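Side-chain contacts in DUF115 domain-containing protein (Magnetospirillum magneticum AMB-1, PDB 5MU5), which is a Maf glycosyltransferase involved in formation of the bacterial flagellum, probably by transferring sugars to flagellin: residues A[77-82]-A[117-122]; A[123-128]-A[197-202]; A[150-155]-A[219-224]; A[183-188]-A[192-197]; A[210-215]-A[223-228]. All coordinates share one frame; numbering follows the deposited sequence.

Contact 1: residues A[77-82]-A[117-122]; sequences DHRISA and EESGGF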
# COMPACT_ATOMS: atom_id res chain seq x y z
N ASP A 77 8.15 -19.00 18.50
CA ASP A 77 7.89 -19.74 17.25
C ASP A 77 6.49 -19.51 16.72
O ASP A 77 6.28 -19.50 15.51
CB ASP A 77 8.04 -21.26 17.43
CG ASP A 77 9.48 -21.72 17.66
OD1 ASP A 77 10.45 -20.91 17.67
OD2 ASP A 77 9.64 -22.95 17.85
N HIS A 78 5.54 -19.33 17.63
CA HIS A 78 4.11 -19.19 17.30
C HIS A 78 3.63 -17.72 17.36
O HIS A 78 2.50 -17.44 17.73
CB HIS A 78 3.31 -20.06 18.28
CG HIS A 78 3.92 -21.42 18.50
ND1 HIS A 78 3.98 -22.37 17.50
CD2 HIS A 78 4.55 -21.95 19.57
CE1 HIS A 78 4.59 -23.45 17.96
NE2 HIS A 78 4.94 -23.22 19.22
N ARG A 79 4.53 -16.81 16.98
CA ARG A 79 4.32 -15.38 17.05
C ARG A 79 5.00 -14.68 15.89
O ARG A 79 6.00 -15.17 15.37
CB ARG A 79 4.98 -14.84 18.33
CG ARG A 79 4.42 -15.38 19.63
CD ARG A 79 3.17 -14.64 20.02
NE ARG A 79 2.66 -15.10 21.29
CZ ARG A 79 1.66 -14.54 21.96
NH1 ARG A 79 1.08 -13.46 21.50
NH2 ARG A 79 1.27 -15.03 23.11
N ILE A 80 4.48 -13.52 15.53
CA ILE A 80 5.20 -12.60 14.65
C ILE A 80 6.22 -11.89 15.55
O ILE A 80 5.87 -11.47 16.65
CB ILE A 80 4.24 -11.56 14.03
CG1 ILE A 80 3.18 -12.22 13.14
CG2 ILE A 80 5.00 -10.51 13.24
CD1 ILE A 80 3.72 -13.03 11.98
N SER A 81 7.46 -11.78 15.09
CA SER A 81 8.52 -11.02 15.78
C SER A 81 9.12 -10.01 14.81
O SER A 81 10.17 -10.27 14.20
CB SER A 81 9.63 -11.92 16.29
OG SER A 81 9.10 -12.89 17.17
N ALA A 82 8.46 -8.85 14.67
CA ALA A 82 8.92 -7.78 13.77
C ALA A 82 9.73 -6.68 14.48
O ALA A 82 9.14 -5.83 15.15
CB ALA A 82 7.71 -7.15 13.06
N GLU A 117 8.38 -11.55 27.62
CA GLU A 117 8.12 -12.59 28.62
C GLU A 117 6.64 -12.67 28.99
O GLU A 117 6.25 -13.48 29.81
CB GLU A 117 8.94 -12.36 29.88
CG GLU A 117 10.27 -13.11 29.87
CD GLU A 117 11.16 -12.78 31.06
OE1 GLU A 117 10.68 -12.10 32.01
OE2 GLU A 117 12.33 -13.20 31.06
N GLU A 118 5.82 -11.84 28.36
CA GLU A 118 4.40 -11.77 28.63
C GLU A 118 3.61 -12.22 27.40
O GLU A 118 4.03 -12.04 26.26
CB GLU A 118 4.03 -10.33 29.03
CG GLU A 118 4.44 -9.26 28.00
CD GLU A 118 3.98 -7.85 28.33
OE1 GLU A 118 3.61 -7.58 29.50
OE2 GLU A 118 3.97 -7.00 27.40
N SER A 119 2.45 -12.84 27.62
CA SER A 119 1.52 -13.12 26.54
C SER A 119 0.82 -11.82 26.23
O SER A 119 0.66 -10.98 27.11
CB SER A 119 0.47 -14.17 26.95
OG SER A 119 0.99 -15.48 26.83
N GLY A 120 0.40 -11.64 24.98
CA GLY A 120 -0.29 -10.41 24.59
C GLY A 120 -0.44 -10.28 23.09
O GLY A 120 -0.76 -11.25 22.40
N GLY A 121 -0.19 -9.08 22.57
CA GLY A 121 -0.33 -8.81 21.14
C GLY A 121 -1.73 -8.36 20.78
O GLY A 121 -2.74 -8.88 21.32
N PHE A 122 -1.80 -7.40 19.86
CA PHE A 122 -3.05 -6.80 19.44
C PHE A 122 -3.90 -7.78 18.67
O PHE A 122 -5.09 -7.91 18.94
CB PHE A 122 -2.78 -5.58 18.57
CG PHE A 122 -4.00 -4.78 18.25
CD1 PHE A 122 -4.86 -5.17 17.24
CD2 PHE A 122 -4.29 -3.63 18.96
CE1 PHE A 122 -5.99 -4.44 16.93
CE2 PHE A 122 -5.42 -2.88 18.66
CZ PHE A 122 -6.28 -3.29 17.65

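Contact 2: residues A[123-128]-A[197-202]; sequences HMVCLG and SAIRCC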
# COMPACT_ATOMS: atom_id res chain seq x y z
N HIS A 123 -3.26 -8.47 17.71
CA HIS A 123 -3.94 -9.38 16.80
C HIS A 123 -3.73 -10.82 17.17
O HIS A 123 -2.69 -11.21 17.69
CB HIS A 123 -3.42 -9.19 15.39
CG HIS A 123 -3.66 -7.83 14.82
ND1 HIS A 123 -4.89 -7.47 14.31
CD2 HIS A 123 -2.84 -6.77 14.63
CE1 HIS A 123 -4.82 -6.24 13.83
NE2 HIS A 123 -3.59 -5.78 14.02
N MET A 124 -4.75 -11.62 16.89
CA MET A 124 -4.68 -13.07 17.01
C MET A 124 -5.18 -13.65 15.72
O MET A 124 -6.26 -13.29 15.25
CB MET A 124 -5.58 -13.57 18.11
CG MET A 124 -5.76 -15.07 18.04
SD MET A 124 -6.34 -15.72 19.60
CE MET A 124 -4.84 -15.47 20.57
N VAL A 125 -4.40 -14.57 15.15
CA VAL A 125 -4.78 -15.22 13.89
C VAL A 125 -4.93 -16.73 14.06
O VAL A 125 -3.98 -17.42 14.41
CB VAL A 125 -3.74 -14.95 12.80
CG1 VAL A 125 -4.11 -15.68 11.52
CG2 VAL A 125 -3.61 -13.46 12.54
N CYS A 126 -6.12 -17.25 13.82
CA CYS A 126 -6.37 -18.68 13.91
C CYS A 126 -6.55 -19.25 12.54
O CYS A 126 -7.46 -18.87 11.80
CB CYS A 126 -7.64 -18.96 14.70
SG CYS A 126 -7.56 -18.26 16.35
N LEU A 127 -5.66 -20.16 12.19
CA LEU A 127 -5.72 -20.80 10.90
C LEU A 127 -6.42 -22.08 11.21
O LEU A 127 -5.84 -23.02 11.75
CB LEU A 127 -4.32 -21.01 10.36
CG LEU A 127 -3.64 -19.65 10.33
CD1 LEU A 127 -2.21 -19.75 10.81
CD2 LEU A 127 -3.78 -19.04 8.95
N GLY A 128 -7.71 -22.09 10.91
CA GLY A 128 -8.57 -23.19 11.29
C GLY A 128 -9.33 -22.82 12.55
O GLY A 128 -8.82 -22.08 13.42
N SER A 197 -5.79 -8.22 4.33
CA SER A 197 -6.81 -7.18 4.38
C SER A 197 -7.43 -7.04 5.79
O SER A 197 -7.73 -5.94 6.25
CB SER A 197 -7.88 -7.51 3.35
OG SER A 197 -8.96 -6.62 3.48
N ALA A 198 -7.61 -8.16 6.47
CA ALA A 198 -8.16 -8.13 7.83
C ALA A 198 -7.24 -7.38 8.79
O ALA A 198 -7.69 -6.57 9.57
CB ALA A 198 -8.38 -9.54 8.33
N ILE A 199 -5.93 -7.63 8.68
CA ILE A 199 -4.94 -6.94 9.51
C ILE A 199 -4.81 -5.48 9.10
O ILE A 199 -4.73 -4.57 9.95
CB ILE A 199 -3.55 -7.59 9.41
CG1 ILE A 199 -3.56 -9.03 9.88
CG2 ILE A 199 -2.55 -6.82 10.25
CD1 ILE A 199 -3.90 -9.21 11.35
N ARG A 200 -4.77 -5.27 7.80
CA ARG A 200 -4.57 -3.94 7.25
C ARG A 200 -5.68 -2.98 7.61
O ARG A 200 -5.43 -1.81 7.83
CB ARG A 200 -4.47 -4.02 5.72
CG ARG A 200 -4.28 -2.67 5.05
CD ARG A 200 -4.35 -2.75 3.53
NE ARG A 200 -3.41 -3.72 2.98
CZ ARG A 200 -3.72 -4.86 2.35
NH1 ARG A 200 -4.99 -5.23 2.14
NH2 ARG A 200 -2.73 -5.64 1.91
N CYS A 201 -6.91 -3.48 7.65
CA CYS A 201 -8.09 -2.65 7.91
C CYS A 201 -8.42 -2.44 9.38
O CYS A 201 -9.09 -1.49 9.75
CB CYS A 201 -9.31 -3.25 7.23
SG CYS A 201 -9.21 -3.09 5.45
N CYS A 202 -7.96 -3.35 10.22
CA CYS A 202 -8.21 -3.24 11.63
C CYS A 202 -7.14 -2.40 12.28
O CYS A 202 -7.44 -1.39 12.89
CB CYS A 202 -8.24 -4.61 12.27
SG CYS A 202 -8.45 -4.50 14.05

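Contact 3: residues A[150-155]-A[219-224]; sequences VEPNFD and PLLTAA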
# COMPACT_ATOMS: atom_id res chain seq x y z
N VAL A 150 -9.58 -18.07 10.10
CA VAL A 150 -9.67 -18.59 8.77
C VAL A 150 -10.23 -19.98 8.95
O VAL A 150 -9.70 -20.75 9.73
CB VAL A 150 -8.29 -18.69 8.13
CG1 VAL A 150 -8.38 -19.30 6.75
CG2 VAL A 150 -7.65 -17.31 8.09
N GLU A 151 -11.33 -20.28 8.26
CA GLU A 151 -11.89 -21.63 8.35
C GLU A 151 -12.38 -22.01 6.98
O GLU A 151 -13.43 -21.55 6.56
CB GLU A 151 -13.01 -21.69 9.36
CG GLU A 151 -13.68 -23.06 9.43
CD GLU A 151 -12.68 -24.20 9.57
OE1 GLU A 151 -12.26 -24.51 10.70
OE2 GLU A 151 -12.34 -24.80 8.54
N PRO A 152 -11.59 -22.84 6.26
CA PRO A 152 -11.94 -23.27 4.91
C PRO A 152 -13.22 -24.10 4.81
O PRO A 152 -13.84 -24.15 3.76
CB PRO A 152 -10.76 -24.16 4.52
CG PRO A 152 -9.64 -23.68 5.36
CD PRO A 152 -10.26 -23.33 6.66
N ASN A 153 -13.56 -24.78 5.90
CA ASN A 153 -14.72 -25.66 5.89
C ASN A 153 -15.84 -25.02 6.69
O ASN A 153 -15.78 -24.94 7.92
CB ASN A 153 -14.32 -27.02 6.45
CG ASN A 153 -15.40 -28.08 6.24
OD1 ASN A 153 -16.57 -27.77 6.13
ND2 ASN A 153 -14.99 -29.33 6.19
N PHE A 154 -16.86 -24.55 5.98
CA PHE A 154 -17.98 -23.87 6.60
C PHE A 154 -18.74 -24.75 7.57
O PHE A 154 -19.35 -24.25 8.51
CB PHE A 154 -18.93 -23.33 5.55
CG PHE A 154 -19.96 -22.38 6.11
CD1 PHE A 154 -19.61 -21.07 6.39
CD2 PHE A 154 -21.26 -22.79 6.36
CE1 PHE A 154 -20.55 -20.19 6.90
CE2 PHE A 154 -22.20 -21.92 6.88
CZ PHE A 154 -21.84 -20.62 7.16
N ASP A 155 -18.70 -26.06 7.36
CA ASP A 155 -19.34 -26.98 8.30
C ASP A 155 -18.80 -26.82 9.70
O ASP A 155 -19.56 -26.88 10.67
CB ASP A 155 -19.19 -28.44 7.86
CG ASP A 155 -20.12 -28.81 6.72
OD1 ASP A 155 -20.68 -27.89 6.05
OD2 ASP A 155 -20.31 -30.03 6.51
N PRO A 219 -2.32 -29.09 4.96
CA PRO A 219 -1.30 -28.36 4.18
C PRO A 219 -1.72 -26.88 3.85
O PRO A 219 -0.90 -25.95 3.90
CB PRO A 219 -1.19 -29.20 2.89
CG PRO A 219 -1.81 -30.52 3.21
CD PRO A 219 -2.86 -30.26 4.25
N LEU A 220 -2.99 -26.67 3.56
CA LEU A 220 -3.52 -25.35 3.28
C LEU A 220 -3.30 -24.38 4.45
O LEU A 220 -2.81 -23.26 4.25
CB LEU A 220 -5.01 -25.44 2.95
CG LEU A 220 -5.68 -24.11 2.61
CD1 LEU A 220 -5.13 -23.49 1.32
CD2 LEU A 220 -7.17 -24.36 2.51
N LEU A 221 -3.63 -24.81 5.66
CA LEU A 221 -3.52 -23.95 6.83
C LEU A 221 -2.06 -23.69 7.18
O LEU A 221 -1.69 -22.58 7.55
CB LEU A 221 -4.28 -24.53 8.03
CG LEU A 221 -5.80 -24.58 7.80
CD1 LEU A 221 -6.52 -25.13 9.02
CD2 LEU A 221 -6.39 -23.22 7.42
N THR A 222 -1.23 -24.72 7.07
CA THR A 222 0.19 -24.56 7.36
C THR A 222 0.87 -23.56 6.42
O THR A 222 1.61 -22.70 6.89
CB THR A 222 0.92 -25.89 7.31
OG1 THR A 222 0.46 -26.68 8.41
CG2 THR A 222 2.43 -25.68 7.46
N ALA A 223 0.58 -23.67 5.13
CA ALA A 223 1.13 -22.75 4.14
C ALA A 223 0.63 -21.33 4.36
O ALA A 223 1.37 -20.38 4.18
CB ALA A 223 0.80 -23.21 2.73
N ALA A 224 -0.64 -21.17 4.72
CA ALA A 224 -1.19 -19.85 4.97
C ALA A 224 -0.50 -19.19 6.15
O ALA A 224 -0.27 -17.99 6.13
CB ALA A 224 -2.68 -19.92 5.22

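Contact 4: residues A[183-188]-A[192-197]; sequences IIEEEP and ARQLRS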
# COMPACT_ATOMS: atom_id res chain seq x y z
N ILE A 183 -12.94 -15.75 7.89
CA ILE A 183 -12.60 -15.88 6.50
C ILE A 183 -12.86 -17.31 6.10
O ILE A 183 -12.22 -18.22 6.57
CB ILE A 183 -11.11 -15.52 6.34
CG1 ILE A 183 -10.89 -14.05 6.70
CG2 ILE A 183 -10.61 -15.84 4.95
CD1 ILE A 183 -9.45 -13.70 7.07
N ILE A 184 -13.86 -17.49 5.24
CA ILE A 184 -14.25 -18.79 4.74
C ILE A 184 -13.75 -18.91 3.31
O ILE A 184 -14.43 -18.50 2.37
CB ILE A 184 -15.79 -18.95 4.75
CG1 ILE A 184 -16.39 -18.55 6.10
CG2 ILE A 184 -16.18 -20.39 4.41
CD1 ILE A 184 -15.88 -19.36 7.27
N GLU A 185 -12.54 -19.44 3.15
CA GLU A 185 -11.91 -19.54 1.83
C GLU A 185 -11.12 -20.82 1.78
O GLU A 185 -10.56 -21.24 2.78
CB GLU A 185 -10.98 -18.33 1.57
CG GLU A 185 -11.66 -16.97 1.54
CD GLU A 185 -12.67 -16.81 0.39
OE1 GLU A 185 -12.49 -17.49 -0.64
OE2 GLU A 185 -13.64 -16.03 0.51
N GLU A 186 -11.05 -21.41 0.60
CA GLU A 186 -10.32 -22.66 0.36
C GLU A 186 -9.07 -22.49 -0.48
O GLU A 186 -8.31 -23.42 -0.62
CB GLU A 186 -11.24 -23.64 -0.37
CG GLU A 186 -12.49 -24.00 0.42
CD GLU A 186 -13.53 -24.75 -0.41
OE1 GLU A 186 -13.14 -25.56 -1.29
OE2 GLU A 186 -14.74 -24.54 -0.18
N GLU A 187 -8.88 -21.34 -1.09
CA GLU A 187 -7.75 -21.14 -1.97
C GLU A 187 -6.66 -20.42 -1.20
O GLU A 187 -6.95 -19.46 -0.49
CB GLU A 187 -8.18 -20.29 -3.17
CG GLU A 187 -9.24 -20.94 -4.04
CD GLU A 187 -9.95 -19.93 -4.94
OE1 GLU A 187 -10.26 -18.80 -4.48
OE2 GLU A 187 -10.20 -20.27 -6.12
N PRO A 188 -5.40 -20.86 -1.33
CA PRO A 188 -4.31 -20.16 -0.64
C PRO A 188 -4.27 -18.66 -0.96
O PRO A 188 -4.19 -17.85 -0.04
CB PRO A 188 -3.03 -20.83 -1.18
CG PRO A 188 -3.48 -22.10 -1.79
CD PRO A 188 -4.90 -21.92 -2.22
N ALA A 192 -4.67 -15.63 1.80
CA ALA A 192 -3.59 -14.66 1.97
C ALA A 192 -4.10 -13.25 1.80
O ALA A 192 -3.83 -12.42 2.62
CB ALA A 192 -2.44 -14.95 1.02
N ARG A 193 -4.85 -13.00 0.74
CA ARG A 193 -5.41 -11.66 0.51
C ARG A 193 -6.33 -11.17 1.63
O ARG A 193 -6.31 -9.99 1.99
CB ARG A 193 -6.20 -11.59 -0.81
CG ARG A 193 -5.33 -11.55 -2.04
CD ARG A 193 -6.03 -10.99 -3.28
NE ARG A 193 -5.03 -10.47 -4.21
CZ ARG A 193 -4.33 -11.19 -5.10
NH1 ARG A 193 -4.52 -12.50 -5.23
NH2 ARG A 193 -3.44 -10.59 -5.88
N GLN A 194 -7.14 -12.07 2.14
CA GLN A 194 -8.16 -11.71 3.14
C GLN A 194 -7.54 -11.48 4.49
O GLN A 194 -7.97 -10.59 5.21
CB GLN A 194 -9.16 -12.83 3.27
CG GLN A 194 -9.89 -13.13 2.00
CD GLN A 194 -11.11 -12.32 1.90
OE1 GLN A 194 -11.06 -11.16 1.51
NE2 GLN A 194 -12.24 -12.91 2.31
N LEU A 195 -6.55 -12.30 4.84
CA LEU A 195 -5.81 -12.12 6.08
C LEU A 195 -5.08 -10.80 6.08
O LEU A 195 -5.16 -10.04 7.05
CB LEU A 195 -4.79 -13.24 6.29
CG LEU A 195 -5.26 -14.42 7.11
CD1 LEU A 195 -4.14 -15.45 7.19
CD2 LEU A 195 -5.66 -13.91 8.50
N ARG A 196 -4.38 -10.51 4.98
CA ARG A 196 -3.68 -9.24 4.83
C ARG A 196 -4.65 -8.10 4.98
O ARG A 196 -4.40 -7.16 5.70
CB ARG A 196 -2.95 -9.14 3.48
CG ARG A 196 -1.73 -10.05 3.37
CD ARG A 196 -0.79 -9.65 2.25
NE ARG A 196 -1.34 -9.84 0.91
CZ ARG A 196 -1.16 -10.91 0.13
NH1 ARG A 196 -0.46 -11.95 0.55
NH2 ARG A 196 -1.70 -10.94 -1.07
N SER A 197 -5.79 -8.22 4.33
CA SER A 197 -6.81 -7.18 4.38
C SER A 197 -7.43 -7.04 5.79
O SER A 197 -7.73 -5.94 6.25
CB SER A 197 -7.88 -7.51 3.35
OG SER A 197 -8.96 -6.62 3.48

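Contact 5: residues A[210-215]-A[223-228]; sequences TRLFVA and AAMSEF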
# COMPACT_ATOMS: atom_id res chain seq x y z
N THR A 210 1.88 -10.96 17.36
CA THR A 210 0.63 -11.57 16.95
C THR A 210 0.71 -13.09 17.19
O THR A 210 1.65 -13.75 16.75
CB THR A 210 0.37 -11.29 15.44
OG1 THR A 210 0.16 -9.88 15.23
CG2 THR A 210 -0.84 -12.07 14.91
N ARG A 211 -0.26 -13.63 17.91
CA ARG A 211 -0.36 -15.06 18.14
C ARG A 211 -0.87 -15.73 16.87
O ARG A 211 -1.88 -15.31 16.29
CB ARG A 211 -1.34 -15.33 19.29
CG ARG A 211 -1.40 -16.79 19.75
CD ARG A 211 -0.18 -17.19 20.55
NE ARG A 211 -0.33 -18.52 21.15
CZ ARG A 211 -0.92 -18.77 22.32
NH1 ARG A 211 -1.43 -17.79 23.06
NH2 ARG A 211 -0.99 -20.03 22.76
N LEU A 212 -0.17 -16.78 16.46
CA LEU A 212 -0.56 -17.61 15.33
C LEU A 212 -0.92 -19.00 15.87
O LEU A 212 -0.25 -19.50 16.77
CB LEU A 212 0.60 -17.73 14.37
CG LEU A 212 1.15 -16.40 13.87
CD1 LEU A 212 2.41 -16.65 13.08
CD2 LEU A 212 0.10 -15.69 13.03
N PHE A 213 -1.99 -19.60 15.34
CA PHE A 213 -2.43 -20.91 15.80
C PHE A 213 -3.16 -21.68 14.70
O PHE A 213 -4.07 -21.16 14.07
CB PHE A 213 -3.34 -20.76 17.02
CG PHE A 213 -3.53 -22.03 17.78
CD1 PHE A 213 -2.63 -22.38 18.79
CD2 PHE A 213 -4.58 -22.89 17.48
CE1 PHE A 213 -2.78 -23.58 19.48
CE2 PHE A 213 -4.74 -24.09 18.17
CZ PHE A 213 -3.84 -24.43 19.17
N VAL A 214 -2.74 -22.92 14.49
CA VAL A 214 -3.30 -23.77 13.47
C VAL A 214 -4.20 -24.75 14.22
O VAL A 214 -3.74 -25.49 15.06
CB VAL A 214 -2.17 -24.48 12.68
CG1 VAL A 214 -2.74 -25.57 11.78
CG2 VAL A 214 -1.38 -23.46 11.86
N ALA A 215 -5.50 -24.73 13.90
CA ALA A 215 -6.48 -25.53 14.66
C ALA A 215 -6.46 -27.03 14.39
O ALA A 215 -6.79 -27.79 15.27
CB ALA A 215 -7.89 -24.99 14.44
N ALA A 223 0.58 -23.67 5.13
CA ALA A 223 1.13 -22.75 4.14
C ALA A 223 0.63 -21.33 4.36
O ALA A 223 1.37 -20.38 4.18
CB ALA A 223 0.80 -23.21 2.73
N ALA A 224 -0.64 -21.17 4.72
CA ALA A 224 -1.19 -19.85 4.97
C ALA A 224 -0.50 -19.19 6.15
O ALA A 224 -0.27 -17.99 6.13
CB ALA A 224 -2.68 -19.92 5.22
N MET A 225 -0.17 -19.97 7.17
CA MET A 225 0.55 -19.42 8.32
C MET A 225 1.95 -18.93 7.92
O MET A 225 2.36 -17.84 8.30
CB MET A 225 0.69 -20.45 9.45
CG MET A 225 1.47 -19.93 10.66
SD MET A 225 1.26 -20.94 12.14
CE MET A 225 2.95 -21.34 12.61
N SER A 226 2.69 -19.76 7.17
CA SER A 226 4.02 -19.36 6.68
C SER A 226 3.93 -18.10 5.83
O SER A 226 4.75 -17.21 5.96
CB SER A 226 4.65 -20.44 5.81
OG SER A 226 4.93 -21.56 6.58
N GLU A 227 2.96 -18.06 4.93
CA GLU A 227 2.80 -16.91 4.08
C GLU A 227 2.49 -15.71 4.94
O GLU A 227 3.11 -14.69 4.79
CB GLU A 227 1.70 -17.14 3.05
CG GLU A 227 1.54 -15.97 2.08
CD GLU A 227 0.67 -16.30 0.89
OE1 GLU A 227 0.09 -17.42 0.86
OE2 GLU A 227 0.55 -15.44 -0.03
N PHE A 228 1.56 -15.82 5.88
CA PHE A 228 1.25 -14.68 6.71
C PHE A 228 2.49 -14.16 7.50
O PHE A 228 2.71 -12.96 7.57
CB PHE A 228 0.08 -14.98 7.63
CG PHE A 228 -0.27 -13.84 8.53
CD1 PHE A 228 -1.00 -12.77 8.04
CD2 PHE A 228 0.14 -13.83 9.86
CE1 PHE A 228 -1.32 -11.71 8.86
CE2 PHE A 228 -0.18 -12.77 10.68
CZ PHE A 228 -0.91 -11.70 10.18

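Contact 1: residues A[77-82]-A[117-122]
The side chain of Arg-79 sets off with CG beside the backbone N and anti to the carbonyl carbon, then bends at chi2 (-81°) and runs straight from there, a course that carries its guanidinium to the backbone of Ser-119 and Gly-120. NH1 donates to Gly-120 O over 3.0 Å, with an angle of 146° at the hydrogen. The carbonyl oxygen lies at the edge of the guanidinium and in its plane, whereas seen from the carbonyl the donor stands well above the peptide plane, 53° out of it. The second nitrogen, NH2, faces Ser-119, where OG stays 3.8 Å from Arg-79 NH2 and makes its bond instead to Ala-73 O. Gly-121 has backbone angles that call for glycine, and a side chain there would point at Arg-79. Arg-79 NH2 also bonds to Ala-73 O and forms a salt bridge with Asp-142, while its NH1 has a second acceptor in Trp-209 O and the indole of Trp-209 adds a cation-pi contact. Two loops of the Maf N-terminal domain, the one between helices 61-71 and 92-107 and the one entering strand 123-127, are thus joined through one arginine. With the positive charge buried, NH1 and NH2 give bonds to backbone carbonyls, and the carboxylate of Asp-142 probably offsets the charge; the several bonds would hold the guanidinium against rotation.

Contact 2: residues A[123-128]-A[197-202]
Over one face of the His-123 imidazole lies the methyl CD1 of Ile-199, displaced toward the rim, 3.8 Å from the ring centroid and 22° off the ring normal, a CH-pi contact. The nearest ring atom is ND1, at 3.6 Å from Ile-199 CD1. Cys-202 approaches obliquely, its SG 4.0 Å from His-123 CE1. The ring nitrogens have polar partners: NE2 bonds to Cys-203 O, just past the helix segment, and ND1 to His-148 NE2 on the adjacent strand, the two imidazole planes meeting at about 35°. Strand 123-127 is an inner strand of a four-stranded parallel sheet with the 3-2-1-4 order of a Rossmann-like fold, and helix 188-202 runs nearly antiparallel to it, at 164°, across one side of the sheet. With CG1 beside the backbone N and a further bend at chi2, Ile-199 brings CD1 over the ring. An alanine at His-123 would lose the face on which Ile-199 CD1 rests and would probably leave Cys-203 O and His-148 NE2 without their ring partner. Two residues further along the strand, Val-125 CG2 meets the same methyl more loosely, at 4.4 Å from Ile-199 CD1, while Phe-228 of helix 219-235 touches both Val-125 and Ile-199.

Contact 3: residues A[150-155]-A[219-224]
Pro-152 packs closely against two neighbouring leucines of helix 219-235, while the deeper pair, Val-150 and Leu-221, meets more loosely. The proline ring offers its CG to both partners: Leu-220 CD2 lies 3.8 Å from Pro-152 CG, and Leu-221 CD2 lies 3.9 Å from the same atom. Leu-221 CD2 also rests against the neighbouring ring carbon, Pro-152 CD. Leu-220 has CG anti to the backbone N (chi1 -179°) and passes the proline in the opposite direction, whereas Leu-221 has CG beside the backbone N (chi1 -65°) and lies slantwise across the ring. Inward from the proline, Val-150 CG1 stands 4.4 Å from Leu-221 CD2. The closer packing thus lies at the partly exposed end, Pro-152 and Leu-220, and the looser touch is the buried one.

Pro-152 follows the end of strand 146-150, the second strand of the Rossmann-like parallel sheet, and so the contact ties the exit of that strand to the start of a helix packed on the sheet. Glu-151 sets out away from the helix, but its carboxylate curls back and is held by bonds of its own: OE1 accepts from the amides of Leu-129 and Gly-130 after strand 123-127, and OE2 bonds to Tyr-216 OH. The same OE2 takes the amide Asn-153 N at 2.9 Å on its anti lone pair.

Farther from the leucines the chemistry becomes polar. Asn-153 is the N-cap of helix 154-160, its OD1 accepting from Asp-155 N at 3.0 Å, and this oxygen also bonds to a triethylene glycol molecule, probably from the crystallisation liquor.

Contact 4: residues A[183-188]-A[192-197]
The beta-alpha turn from strand 180-183 into helix 188-202 folds back on itself here, Ile-183 at the strand end packing on Gln-194 and Leu-195 of the helix. The aliphatic root of the glutamine does most of the touching: Gln-194 CB lies 3.7 Å from Ile-183 CG2 and 3.9 Å from Ile-183 CD1. The two side chains slide past each other in opposite directions. With chi1 at -65° the isoleucine puts CG1 beside its backbone N and CG2 anti to it, and both branches face the glutamine. Ile-183 CD1 reaches one residue further, to 4.1 Å from Leu-195 CD2. Strand 180-183 is an outermost strand of the Rossmann-like parallel sheet within this chain, with Ile-183 bonded through its backbone to Ile-149 and Glu-151, and Leu-195 carries the apolar layer on to Val-125 and Leu-127 of an inner strand. An alanine in place of Ile-183 would lack CG1, CG2 and CD1, and the loss would probably open a gap under Gln-194 CB and leave Leu-195 CD2 without this neighbour.

Farther along the loop, at Glu-185, the contact turns polar but stays loose. Glu-185 and Gln-194 both bend at chi2 and bring Glu-185 OE2 to 3.9 Å from Gln-194 NE2, beyond bonding distance, with carboxylate and amide planes 88° apart. Glu-187 takes the N-cap position, and in the first helical turn Ala-192 N donates to Pro-188 O at 2.9 Å, with the methyl Ala-192 CB close to the same oxygen at 3.5 Å.

Contact 5: residues A[210-215]-A[223-228]
Leu-212 stands between Met-225 and Phe-228 and turns a different part of its side chain to each. Strand 211-214, an outermost strand of the Rossmann-like parallel sheet within this chain, leads through a short loop into helix 219-235, which folds back over the sheet at 164° to the strand: a beta-alpha unit with mostly apolar side chains between the two layers. Leu-212 and Phe-228 are buried there, Val-214 and Met-225 partly exposed. Thr-210, just before the strand, and Leu-212 and Val-214 in it face the helix, and Met-225 and Phe-228, three positions apart, point toward them.

Extended through chi1 (178°) and chi2, Met-225 carries its sulfur to the strand; the closest touching is by SD. Met-225 SD lies 3.7 Å from Val-214 CG2 and, on the way, 4.0 Å from Leu-212 CB, the axes of the side chains crossing at a slant. Leu-212 CD1 comes to 4.2 Å from the methylene Met-225 CG.

The other leucine methyl serves the aromatic ring. Leu-212 CD2 meets Phe-228 at CD2, 3.7 Å away, and is almost as close to Phe-228 CE2; its approach to the ring is oblique. Phe-228 also reaches Ile-199 of helix 188-202, and Met-225 reaches Leu-127 of strand 123-127, so the two side chains link this contact to the neighbouring helix and strand.

Thr-210 bonds through OG1 to Val-207 O and turns its methyl the other way, Thr-210 CG2 lying at the edge of the phenyl ring, 4.3 Å from Phe-228 CE2.

How the contacts relate
Contacts 2 and 5 are the buried ones: both lay a helix nearly antiparallel on neighbouring strands of the same sheet, 123-127 and 211-214, yet a polar imidazole takes part in the first and the second is almost wholly apolar. Contacts 3 and 4 are only partly buried, lie where strands end, and include polar groups beside the apolar ones; contact 4 shares helix 188-202 with contact 2, and contact 3 shares helix 219-235 with contact 5. Contact 1 stands apart, joining two loops through a buried charge, although the backbone of 77-82 bonds to 210-215 and Phe-122 touches Cys-202. Between contacts 4 and 5 the two helices meet, Leu-195 against Phe-228.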